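Local coordinates for protein molinate hydrolase (Gulosibacter molinativorax, PDB 4UB9) that hydrolyses the thiocarbamate herbicide molinate and binds zinc, as a member of the amidohydrolase family, at residues 239-247 / 257-268; 278-289 / 297-307. All blocks are in the same frame, centred on the assembly; numbering follows the deposited sequence.

Both contacts lie in the barrel of the amidohydrolase family. Interaction 1 (239-247 / 257-268) comes first along the chain, and helix 262-275 then leads into strand 279-282 of interaction 2 (278-289 / 297-307). Their centres are about 11 Å apart. Strands 239-242, 279-282 and 299-301 are consecutive neighbours in one parallel sheet, and the backbone of Cys239 and Ile241 meets that of Leu280. Interaction 2 carries the zinc ligands His282 and His302, whereas interaction 1 shapes the loop beside them, Asp245 O accepting a hydrogen bond from His282 NE2. Both contacts also meet the second subunit, through residues such as Tyr257 and Glu287.

Interaction 1: residues 239-247 / 257-268; sequences CKIAVTDHL and YFTFSERVLDVL
Asp245 and Tyr257 meet with carboxylate and ring planes turned 82° apart, OD1 lying at the ring's edge near its plane. The same oxygen accepts from Tyr257 N at 2.8 Å, met from above the carboxylate plane, while OD2 takes Leu247 N at 2.9 Å on its anti side in an Asx turn. With CG set between the backbone N and the carbonyl carbon (chi1 70°), the carboxylate can serve both chain segments. Replacing Asp245 by alanine would probably leave Tyr257 N and Leu247 N without their acceptor and free the Asx turn and the Tyr257 loop to shift against each other. Backbone pairing continues alongside: Asp245 N donates to Tyr257 O, and Thr259 N gives Val243 O a nearly straight bond of 3.0 Å. Thr259 points its hydroxyl at the chain opposite, OG1 donating to Ala242 O at 2.8 Å from well above the carbonyl plane; chi1 of -60° puts OG1 beside its own backbone N and turns CG2 over the centre of the Phe260 ring. Leu268 CD1 lies on the other face of that ring, toward its rim. Water 1 donates to Val243 O and accepts from Phe260 N, bridging the chains where the direct pairing ends. Val243 and Phe258 run side by side, CG1 4.0 Å from CE2. On the strand itself, Ile241 CG2 faces the helix, 3.9 Å from Leu265 CD1 and 4.1 Å from Leu268 CD1. Tyr257 also meets Tyr257 and Arg214 of the second subunit, the latter as a cation-pi pair. Strand 239-242 and helix 262-275, with Ser261 as N-cap, form a beta/alpha unit of the TIM barrel; the connection between them includes the short helix 248-251 and begins beside the zinc site.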
loop_
_atom_site.group_PDB
_atom_site.type_symbol
_atom_site.label_atom_id
_atom_site.label_comp_id
_atom_site.label_asym_id
_atom_site.label_seq_id
_atom_site.Cartn_x
_atom_site.Cartn_y
_atom_site.Cartn_z
ATOM N N CYS A 239 12.085 -4.449 -34.255
ATOM C CA CYS A 239 10.846 -4.148 -33.541
ATOM C C CYS A 239 10.493 -5.263 -32.641
ATOM O O CYS A 239 10.459 -6.431 -33.062
ATOM C CB CYS A 239 9.711 -3.919 -34.534
ATOM S SG CYS A 239 8.151 -3.522 -33.735
ATOM N N LYS A 240 10.166 -4.922 -31.406
ATOM C CA LYS A 240 9.860 -5.966 -30.413
ATOM C C LYS A 240 8.416 -5.801 -29.981
ATOM O O LYS A 240 8.001 -4.709 -29.596
ATOM C CB LYS A 240 10.786 -5.901 -29.189
ATOM C CG LYS A 240 10.513 -7.013 -28.184
ATOM C CD LYS A 240 11.658 -7.297 -27.227
ATOM C CE LYS A 240 11.507 -6.682 -25.859
ATOM N NZ LYS A 240 12.081 -7.524 -24.758
ATOM N N ILE A 241 7.677 -6.893 -30.041
ATOM C CA ILE A 241 6.263 -6.862 -29.783
ATOM C C ILE A 241 5.992 -7.570 -28.466
ATOM O O ILE A 241 6.413 -8.690 -28.261
ATOM C CB ILE A 241 5.425 -7.651 -30.827
ATOM C CG1 ILE A 241 5.664 -7.233 -32.266
ATOM C CG2 ILE A 241 3.932 -7.539 -30.506
ATOM C CD1 ILE A 241 5.482 -5.777 -32.479
ATOM N N ALA A 242 5.171 -6.952 -27.640
ATOM C CA ALA A 242 4.675 -7.608 -26.427
ATOM C C ALA A 242 3.574 -8.592 -26.736
ATOM O O ALA A 242 2.418 -8.249 -26.659
ATOM C CB ALA A 242 4.143 -6.589 -25.441
ATOM N N VAL A 243 3.951 -9.801 -27.107
ATOM C CA VAL A 243 2.981 -10.815 -27.463
ATOM C C VAL A 243 2.160 -11.164 -26.230
ATOM O O VAL A 243 0.930 -11.235 -26.286
ATOM C CB VAL A 243 3.671 -12.080 -27.955
ATOM C CG1 VAL A 243 2.671 -13.226 -28.087
ATOM C CG2 VAL A 243 4.361 -11.799 -29.251
ATOM N N THR A 244 2.864 -11.366 -25.110
ATOM C CA THR A 244 2.208 -11.493 -23.811
ATOM C C THR A 244 2.425 -10.251 -22.974
ATOM O O THR A 244 3.102 -9.315 -23.373
ATOM C CB THR A 244 2.685 -12.717 -23.012
ATOM O OG1 THR A 244 4.060 -12.579 -22.731
ATOM C CG2 THR A 244 2.436 -13.994 -23.785
ATOM N N ASP A 245 1.848 -10.280 -21.797
ATOM C CA ASP A 245 1.867 -9.158 -20.867
ATOM C C ASP A 245 3.206 -9.026 -20.145
ATOM O O ASP A 245 4.053 -9.905 -20.230
ATOM C CB ASP A 245 0.805 -9.358 -19.790
ATOM C CG ASP A 245 1.172 -10.503 -18.843
ATOM O OD1 ASP A 245 1.085 -11.691 -19.262
ATOM O OD2 ASP A 245 1.624 -10.216 -17.715
ATOM N N HIS A 246 3.335 -7.923 -19.400
ATOM C CA HIS A 246 4.538 -7.598 -18.658
ATOM C C HIS A 246 4.175 -7.258 -17.215
ATOM O O HIS A 246 4.690 -6.314 -16.643
ATOM C CB HIS A 246 5.223 -6.422 -19.322
ATOM C CG HIS A 246 6.614 -6.172 -18.846
ATOM N ND1 HIS A 246 6.893 -5.492 -17.688
ATOM C CD2 HIS A 246 7.813 -6.475 -19.401
ATOM C CE1 HIS A 246 8.199 -5.426 -17.521
ATOM N NE2 HIS A 246 8.779 -5.992 -18.557
ATOM N N LEU A 247 3.290 -8.066 -16.639
ATOM C CA LEU A 247 2.763 -7.859 -15.300
ATOM C C LEU A 247 3.350 -8.812 -14.243
ATOM O O LEU A 247 2.724 -9.075 -13.191
ATOM C CB LEU A 247 1.247 -8.059 -15.328
ATOM C CG LEU A 247 0.449 -7.117 -16.204
ATOM C CD1 LEU A 247 -1.019 -7.488 -16.114
ATOM C CD2 LEU A 247 0.622 -5.645 -15.793
ATOM N N TYR A 257 -1.110 -13.327 -19.865
ATOM C CA TYR A 257 -2.157 -12.881 -20.797
ATOM C C TYR A 257 -1.544 -12.618 -22.155
ATOM O O TYR A 257 -0.314 -12.501 -22.306
ATOM C CB TYR A 257 -2.729 -11.558 -20.343
ATOM C CG TYR A 257 -3.425 -11.577 -19.023
ATOM C CD1 TYR A 257 -4.774 -11.868 -18.926
ATOM C CD2 TYR A 257 -2.747 -11.252 -17.858
ATOM C CE1 TYR A 257 -5.416 -11.869 -17.690
ATOM C CE2 TYR A 257 -3.393 -11.239 -16.614
ATOM C CZ TYR A 257 -4.719 -11.568 -16.540
ATOM O OH TYR A 257 -5.347 -11.529 -15.335
ATOM N N PHE A 258 -2.398 -12.527 -23.157
ATOM C CA PHE A 258 -2.005 -11.991 -24.463
ATOM C C PHE A 258 -2.341 -10.528 -24.538
ATOM O O PHE A 258 -3.392 -10.081 -24.115
ATOM C CB PHE A 258 -2.692 -12.756 -25.593
ATOM C CG PHE A 258 -2.009 -14.032 -25.926
ATOM C CD1 PHE A 258 -2.120 -15.121 -25.098
ATOM C CD2 PHE A 258 -1.282 -14.153 -27.105
ATOM C CE1 PHE A 258 -1.494 -16.304 -25.404
ATOM C CE2 PHE A 258 -0.636 -15.323 -27.418
ATOM C CZ PHE A 258 -0.734 -16.401 -26.560
ATOM N N THR A 259 -1.426 -9.756 -25.066
ATOM C CA THR A 259 -1.645 -8.297 -25.204
ATOM C C THR A 259 -2.652 -7.921 -26.277
ATOM O O THR A 259 -3.397 -6.930 -26.159
ATOM C CB THR A 259 -0.293 -7.615 -25.548
ATOM O OG1 THR A 259 0.616 -7.877 -24.495
ATOM C CG2 THR A 259 -0.433 -6.121 -25.712
ATOM N N PHE A 260 -2.625 -8.695 -27.350
ATOM C CA PHE A 260 -3.353 -8.401 -28.600
ATOM C C PHE A 260 -4.161 -9.595 -29.074
ATOM O O PHE A 260 -3.796 -10.739 -28.803
ATOM C CB PHE A 260 -2.371 -8.061 -29.724
ATOM C CG PHE A 260 -1.600 -6.771 -29.507
ATOM C CD1 PHE A 260 -2.245 -5.563 -29.434
ATOM C CD2 PHE A 260 -0.228 -6.796 -29.356
ATOM C CE1 PHE A 260 -1.538 -4.400 -29.235
ATOM C CE2 PHE A 260 0.471 -5.639 -29.137
ATOM C CZ PHE A 260 -0.187 -4.442 -29.067
ATOM N N SER A 261 -5.232 -9.324 -29.829
ATOM C CA SER A 261 -5.888 -10.379 -30.620
ATOM C C SER A 261 -4.972 -10.846 -31.719
ATOM O O SER A 261 -4.064 -10.122 -32.148
ATOM C CB SER A 261 -7.183 -9.884 -31.274
ATOM O OG SER A 261 -6.910 -8.922 -32.266
ATOM N N GLU A 262 -5.201 -12.052 -32.206
ATOM C CA GLU A 262 -4.328 -12.599 -33.280
ATOM C C GLU A 262 -4.401 -11.756 -34.530
ATOM O O GLU A 262 -3.427 -11.500 -35.202
ATOM C CB GLU A 262 -4.537 -14.120 -33.493
ATOM C CG GLU A 262 -4.150 -14.825 -32.157
ATOM C CD GLU A 262 -3.308 -16.096 -32.235
ATOM O OE1 GLU A 262 -2.757 -16.393 -33.305
ATOM O OE2 GLU A 262 -3.165 -16.769 -31.179
ATOM N N ARG A 263 -5.586 -11.296 -34.791
ATOM C CA ARG A 263 -5.864 -10.380 -35.884
ATOM C C ARG A 263 -5.023 -9.096 -35.837
ATOM O O ARG A 263 -4.480 -8.640 -36.837
ATOM C CB ARG A 263 -7.324 -10.010 -35.703
ATOM C CG ARG A 263 -7.989 -9.296 -36.821
ATOM C CD ARG A 263 -9.482 -9.503 -36.641
ATOM N NE ARG A 263 -10.116 -8.421 -35.891
ATOM C CZ ARG A 263 -11.183 -7.729 -36.320
ATOM N NH1 ARG A 263 -11.738 -8.010 -37.469
ATOM N NH2 ARG A 263 -11.687 -6.755 -35.598
ATOM N N VAL A 264 -4.947 -8.512 -34.656
ATOM C CA VAL A 264 -4.186 -7.257 -34.475
ATOM C C VAL A 264 -2.686 -7.559 -34.469
ATOM O O VAL A 264 -1.866 -6.829 -35.000
ATOM C CB VAL A 264 -4.592 -6.535 -33.175
ATOM C CG1 VAL A 264 -3.578 -5.462 -32.798
ATOM C CG2 VAL A 264 -5.984 -5.923 -33.327
ATOM N N LEU A 265 -2.351 -8.702 -33.908
ATOM C CA LEU A 265 -0.970 -9.172 -33.949
ATOM C C LEU A 265 -0.501 -9.361 -35.389
ATOM O O LEU A 265 0.583 -8.961 -35.782
ATOM C CB LEU A 265 -0.844 -10.469 -33.143
ATOM C CG LEU A 265 0.555 -11.022 -32.981
ATOM C CD1 LEU A 265 1.492 -10.008 -32.370
ATOM C CD2 LEU A 265 0.460 -12.262 -32.100
ATOM N N ASP A 266 -1.362 -9.937 -36.200
ATOM C CA ASP A 266 -1.072 -10.064 -37.645
ATOM C C ASP A 266 -0.805 -8.715 -38.324
ATOM O O ASP A 266 0.100 -8.587 -39.130
ATOM C CB ASP A 266 -2.184 -10.818 -38.365
ATOM C CG ASP A 266 -2.247 -12.324 -37.950
ATOM O OD1 ASP A 266 -1.279 -12.858 -37.317
ATOM O OD2 ASP A 266 -3.294 -12.956 -38.255
ATOM N N VAL A 267 -1.548 -7.698 -37.958
ATOM C CA VAL A 267 -1.279 -6.366 -38.504
ATOM C C VAL A 267 0.114 -5.891 -38.145
ATOM O O VAL A 267 0.848 -5.375 -38.967
ATOM C CB VAL A 267 -2.294 -5.350 -37.966
ATOM C CG1 VAL A 267 -1.865 -3.934 -38.255
ATOM C CG2 VAL A 267 -3.675 -5.656 -38.562
ATOM N N LEU A 268 0.471 -6.078 -36.885
ATOM C CA LEU A 268 1.774 -5.627 -36.385
ATOM C C LEU A 268 2.893 -6.355 -37.088
ATOM O O LEU A 268 3.848 -5.759 -37.554
ATOM C CB LEU A 268 1.880 -5.838 -34.884
ATOM C CG LEU A 268 0.912 -5.033 -34.014
ATOM C CD1 LEU A 268 0.983 -5.544 -32.580
ATOM C CD2 LEU A 268 1.248 -3.563 -34.041
HETATM O O HOH W 1 -0.608 -10.572 -28.320
#

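Interaction 2: residues 278-289 / 297-307; sequences PLLTHTTSLEGL and ADLMIHATMTG
Asp298 OD2 is held twice: Leu279 N donates to it at 2.9 Å on the anti side, 33° out of the carboxylate plane, and Arg273 adds a salt bridge. In return Leu279 O accepts two weak bonds, from Asp298 N at 2.9 Å and Leu299 N at 3.3 Å. Farther along, Thr281 N donates to Leu299 O and Ile301 N to Thr281 O. Side chains alternate across the pair: Leu280 and Leu299 lie side by side on one face, while Thr281 and Met300 do so on the other, Thr281 OG1 3.3 Å from Met300 CG. These parallel strands and helix 286-294 between them make a right-handed beta-alpha-beta crossover of the TIM barrel, and the zinc ligands follow at the strands' C-terminal ends. His282 ND1 and His302 NE2, both bound to zinc, stand 3.2 Å apart with their ring planes at 82°; His282 NE2 donates to the backbone O of Asp245. In His302, CG sits between the backbone N and the carbonyl carbon (chi1 50°), bringing NE2 to the zinc, which holds the ring; a weak bond from ND1 to Thr283 O may help. Met305 CE lies on one face, toward its rim. Water 2 joins Thr281 OG1, Thr283 OG1 and Ile301 O. On the helix side, Leu289 CD1 packs on Met300 SD and Ala303 CB, and Leu286 CD2 crosses Thr306 obliquely, 3.6 Å from its CB.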
loop_
_atom_site.group_PDB
_atom_site.type_symbol
_atom_site.label_atom_id
_atom_site.label_comp_id
_atom_site.label_asym_id
_atom_site.label_seq_id
_atom_site.Cartn_x
_atom_site.Cartn_y
_atom_site.Cartn_z
ATOM N N PRO A 278 14.118 -6.726 -38.433
ATOM C CA PRO A 278 13.833 -7.980 -37.747
ATOM C C PRO A 278 12.744 -7.826 -36.711
ATOM O O PRO A 278 12.520 -6.738 -36.160
ATOM C CB PRO A 278 15.131 -8.290 -37.032
ATOM C CG PRO A 278 16.155 -7.618 -37.848
ATOM C CD PRO A 278 15.531 -6.345 -38.314
ATOM N N LEU A 279 12.074 -8.930 -36.492
ATOM C CA LEU A 279 10.933 -8.998 -35.594
ATOM C C LEU A 279 11.303 -9.756 -34.339
ATOM O O LEU A 279 11.711 -10.932 -34.420
ATOM C CB LEU A 279 9.778 -9.747 -36.257
ATOM C CG LEU A 279 8.650 -10.172 -35.314
ATOM C CD1 LEU A 279 7.851 -8.953 -34.874
ATOM C CD2 LEU A 279 7.735 -11.175 -35.998
ATOM N N LEU A 280 11.134 -9.086 -33.197
ATOM C CA LEU A 280 11.356 -9.687 -31.886
ATOM C C LEU A 280 10.076 -9.840 -31.130
ATOM O O LEU A 280 9.150 -9.089 -31.327
ATOM C CB LEU A 280 12.295 -8.841 -31.029
ATOM C CG LEU A 280 13.806 -9.107 -31.165
ATOM C CD1 LEU A 280 14.273 -8.851 -32.584
ATOM C CD2 LEU A 280 14.529 -8.165 -30.260
ATOM N N THR A 281 10.035 -10.810 -30.237
ATOM C CA THR A 281 8.883 -11.058 -29.404
ATOM C C THR A 281 9.240 -11.100 -27.931
ATOM O O THR A 281 10.315 -11.473 -27.559
ATOM C CB THR A 281 8.186 -12.376 -29.769
ATOM O OG1 THR A 281 9.113 -13.443 -29.684
ATOM C CG2 THR A 281 7.640 -12.327 -31.162
ATOM N N HIS A 282 8.308 -10.682 -27.103
ATOM C CA HIS A 282 8.393 -10.859 -25.685
ATOM C C HIS A 282 7.295 -11.843 -25.332
ATOM O O HIS A 282 6.152 -11.610 -25.631
ATOM C CB HIS A 282 8.214 -9.509 -25.011
ATOM C CG HIS A 282 7.729 -9.579 -23.602
ATOM N ND1 HIS A 282 8.571 -9.508 -22.523
ATOM C CD2 HIS A 282 6.484 -9.675 -23.094
ATOM C CE1 HIS A 282 7.870 -9.581 -21.414
ATOM N NE2 HIS A 282 6.599 -9.682 -21.732
ATOM N N THR A 283 7.654 -12.967 -24.736
ATOM C CA THR A 283 6.676 -14.007 -24.404
ATOM C C THR A 283 6.864 -14.549 -23.015
ATOM O O THR A 283 7.953 -14.665 -22.543
ATOM C CB THR A 283 6.620 -15.176 -25.422
ATOM O OG1 THR A 283 7.862 -15.881 -25.445
ATOM C CG2 THR A 283 6.304 -14.677 -26.793
ATOM N N THR A 284 5.763 -14.851 -22.370
ATOM C CA THR A 284 5.743 -15.108 -20.964
ATOM C C THR A 284 5.032 -16.417 -20.633
ATOM O O THR A 284 4.794 -16.728 -19.498
ATOM C CB THR A 284 5.200 -13.830 -20.284
ATOM O OG1 THR A 284 6.298 -13.092 -19.770
ATOM C CG2 THR A 284 4.235 -14.074 -19.218
ATOM N N SER A 285 4.682 -17.160 -21.663
ATOM C CA SER A 285 3.852 -18.381 -21.520
ATOM C C SER A 285 4.108 -19.337 -22.648
ATOM O O SER A 285 4.666 -18.961 -23.677
ATOM C CB SER A 285 2.338 -18.042 -21.570
ATOM O OG SER A 285 2.002 -17.499 -22.827
ATOM N N LEU A 286 3.689 -20.587 -22.468
ATOM C CA LEU A 286 3.860 -21.620 -23.526
ATOM C C LEU A 286 3.106 -21.238 -24.801
ATOM O O LEU A 286 3.607 -21.354 -25.893
ATOM C CB LEU A 286 3.340 -22.948 -23.055
ATOM C CG LEU A 286 4.129 -23.607 -21.926
ATOM C CD1 LEU A 286 3.499 -24.958 -21.505
ATOM C CD2 LEU A 286 5.569 -23.801 -22.334
ATOM N N GLU A 287 1.885 -20.760 -24.631
ATOM C CA GLU A 287 1.081 -20.349 -25.770
ATOM C C GLU A 287 1.641 -19.111 -26.435
ATOM O O GLU A 287 1.582 -18.965 -27.652
ATOM C CB GLU A 287 -0.372 -20.131 -25.369
ATOM C CG GLU A 287 -1.142 -21.442 -25.291
ATOM C CD GLU A 287 -1.080 -22.239 -26.613
ATOM O OE1 GLU A 287 -1.548 -21.791 -27.694
ATOM O OE2 GLU A 287 -0.513 -23.328 -26.589
ATOM N N GLY A 288 2.242 -18.256 -25.642
ATOM C CA GLY A 288 2.919 -17.102 -26.197
ATOM C C GLY A 288 4.098 -17.519 -27.047
ATOM O O GLY A 288 4.321 -17.019 -28.142
ATOM N N LEU A 289 4.870 -18.436 -26.520
ATOM C CA LEU A 289 6.016 -18.953 -27.227
ATOM C C LEU A 289 5.569 -19.588 -28.544
ATOM O O LEU A 289 6.132 -19.341 -29.580
ATOM C CB LEU A 289 6.734 -19.994 -26.367
ATOM C CG LEU A 289 7.951 -20.691 -26.982
ATOM C CD1 LEU A 289 9.018 -19.723 -27.467
ATOM C CD2 LEU A 289 8.563 -21.616 -25.933
ATOM N N ALA A 297 9.302 -15.528 -35.804
ATOM C CA ALA A 297 10.052 -14.440 -35.168
ATOM C C ALA A 297 11.539 -14.602 -35.422
ATOM O O ALA A 297 12.070 -15.698 -35.368
ATOM C CB ALA A 297 9.798 -14.435 -33.691
ATOM N N ASP A 298 12.194 -13.505 -35.716
ATOM C CA ASP A 298 13.651 -13.499 -35.908
ATOM C C ASP A 298 14.391 -13.783 -34.606
ATOM O O ASP A 298 15.443 -14.391 -34.600
ATOM C CB ASP A 298 14.107 -12.147 -36.467
ATOM C CG ASP A 298 13.606 -11.923 -37.885
ATOM O OD1 ASP A 298 14.251 -12.448 -38.787
ATOM O OD2 ASP A 298 12.549 -11.300 -38.088
ATOM N N LEU A 299 13.853 -13.276 -33.511
ATOM C CA LEU A 299 14.428 -13.541 -32.221
ATOM C C LEU A 299 13.357 -13.490 -31.150
ATOM O O LEU A 299 12.642 -12.513 -31.012
ATOM C CB LEU A 299 15.568 -12.565 -31.915
ATOM C CG LEU A 299 16.272 -12.828 -30.572
ATOM C CD1 LEU A 299 16.956 -14.184 -30.558
ATOM C CD2 LEU A 299 17.283 -11.735 -30.305
ATOM N N MET A 300 13.326 -14.534 -30.344
ATOM C CA MET A 300 12.379 -14.656 -29.255
ATOM C C MET A 300 13.052 -14.416 -27.888
ATOM O O MET A 300 13.811 -15.247 -27.382
ATOM C CB MET A 300 11.726 -16.032 -29.332
ATOM C CG MET A 300 10.881 -16.135 -30.592
ATOM S SD MET A 300 10.178 -17.755 -30.865
ATOM C CE MET A 300 11.686 -18.649 -31.230
ATOM N N ILE A 301 12.728 -13.284 -27.281
ATOM C CA ILE A 301 13.322 -12.883 -26.009
ATOM C C ILE A 301 12.748 -13.696 -24.842
ATOM O O ILE A 301 11.545 -13.959 -24.761
ATOM C CB ILE A 301 13.162 -11.400 -25.756
ATOM C CG1 ILE A 301 13.684 -10.595 -26.937
ATOM C CG2 ILE A 301 13.885 -10.968 -24.495
ATOM C CD1 ILE A 301 15.166 -10.738 -27.220
ATOM N N HIS A 302 13.649 -14.121 -23.979
ATOM C CA HIS A 302 13.376 -15.013 -22.816
ATOM C C HIS A 302 12.373 -16.100 -23.126
ATOM O O HIS A 302 11.342 -16.242 -22.501
ATOM C CB HIS A 302 13.136 -14.293 -21.480
ATOM C CG HIS A 302 12.142 -13.191 -21.531
ATOM N ND1 HIS A 302 10.803 -13.398 -21.782
ATOM C CD2 HIS A 302 12.272 -11.871 -21.254
ATOM C CE1 HIS A 302 10.164 -12.242 -21.729
ATOM N NE2 HIS A 302 11.029 -11.299 -21.407
ATOM N N ALA A 303 12.741 -16.866 -24.138
ATOM C CA ALA A 303 11.866 -17.858 -24.711
ATOM C C ALA A 303 11.481 -18.891 -23.690
ATOM O O ALA A 303 10.418 -19.483 -23.757
ATOM C CB ALA A 303 12.561 -18.516 -25.880
ATOM N N THR A 304 12.388 -19.155 -22.770
ATOM C CA THR A 304 12.174 -20.211 -21.769
ATOM C C THR A 304 11.397 -19.755 -20.549
ATOM O O THR A 304 11.164 -20.543 -19.629
ATOM C CB THR A 304 13.527 -20.787 -21.276
ATOM O OG1 THR A 304 14.406 -19.700 -20.965
ATOM C CG2 THR A 304 14.121 -21.632 -22.353
ATOM N N MET A 305 11.043 -18.469 -20.520
ATOM C CA MET A 305 10.199 -17.960 -19.458
ATOM C C MET A 305 8.738 -18.275 -19.829
ATOM O O MET A 305 8.125 -17.598 -20.616
ATOM C CB MET A 305 10.398 -16.486 -19.264
ATOM C CG MET A 305 9.706 -15.993 -18.009
ATOM S SD MET A 305 9.662 -14.199 -17.980
ATOM C CE MET A 305 11.411 -13.820 -17.674
ATOM N N THR A 306 8.202 -19.338 -19.255
ATOM C CA THR A 306 6.939 -19.905 -19.719
ATOM C C THR A 306 5.912 -20.190 -18.650
ATOM O O THR A 306 5.276 -21.227 -18.656
ATOM C CB THR A 306 7.182 -21.213 -20.506
ATOM O OG1 THR A 306 7.776 -22.194 -19.669
ATOM C CG2 THR A 306 8.076 -20.939 -21.668
ATOM N N GLY A 307 5.742 -19.260 -17.730
ATOM C CA GLY A 307 4.653 -19.388 -16.759
ATOM C C GLY A 307 4.865 -20.517 -15.767
ATOM O O GLY A 307 3.930 -21.039 -15.172
HETATM O O HOH W 2 9.658 -14.490 -27.089
HETATM O O HOH W 3 8.243 -17.652 -23.584
HETATM O O HOH W 4 2.776 -21.086 -19.867
#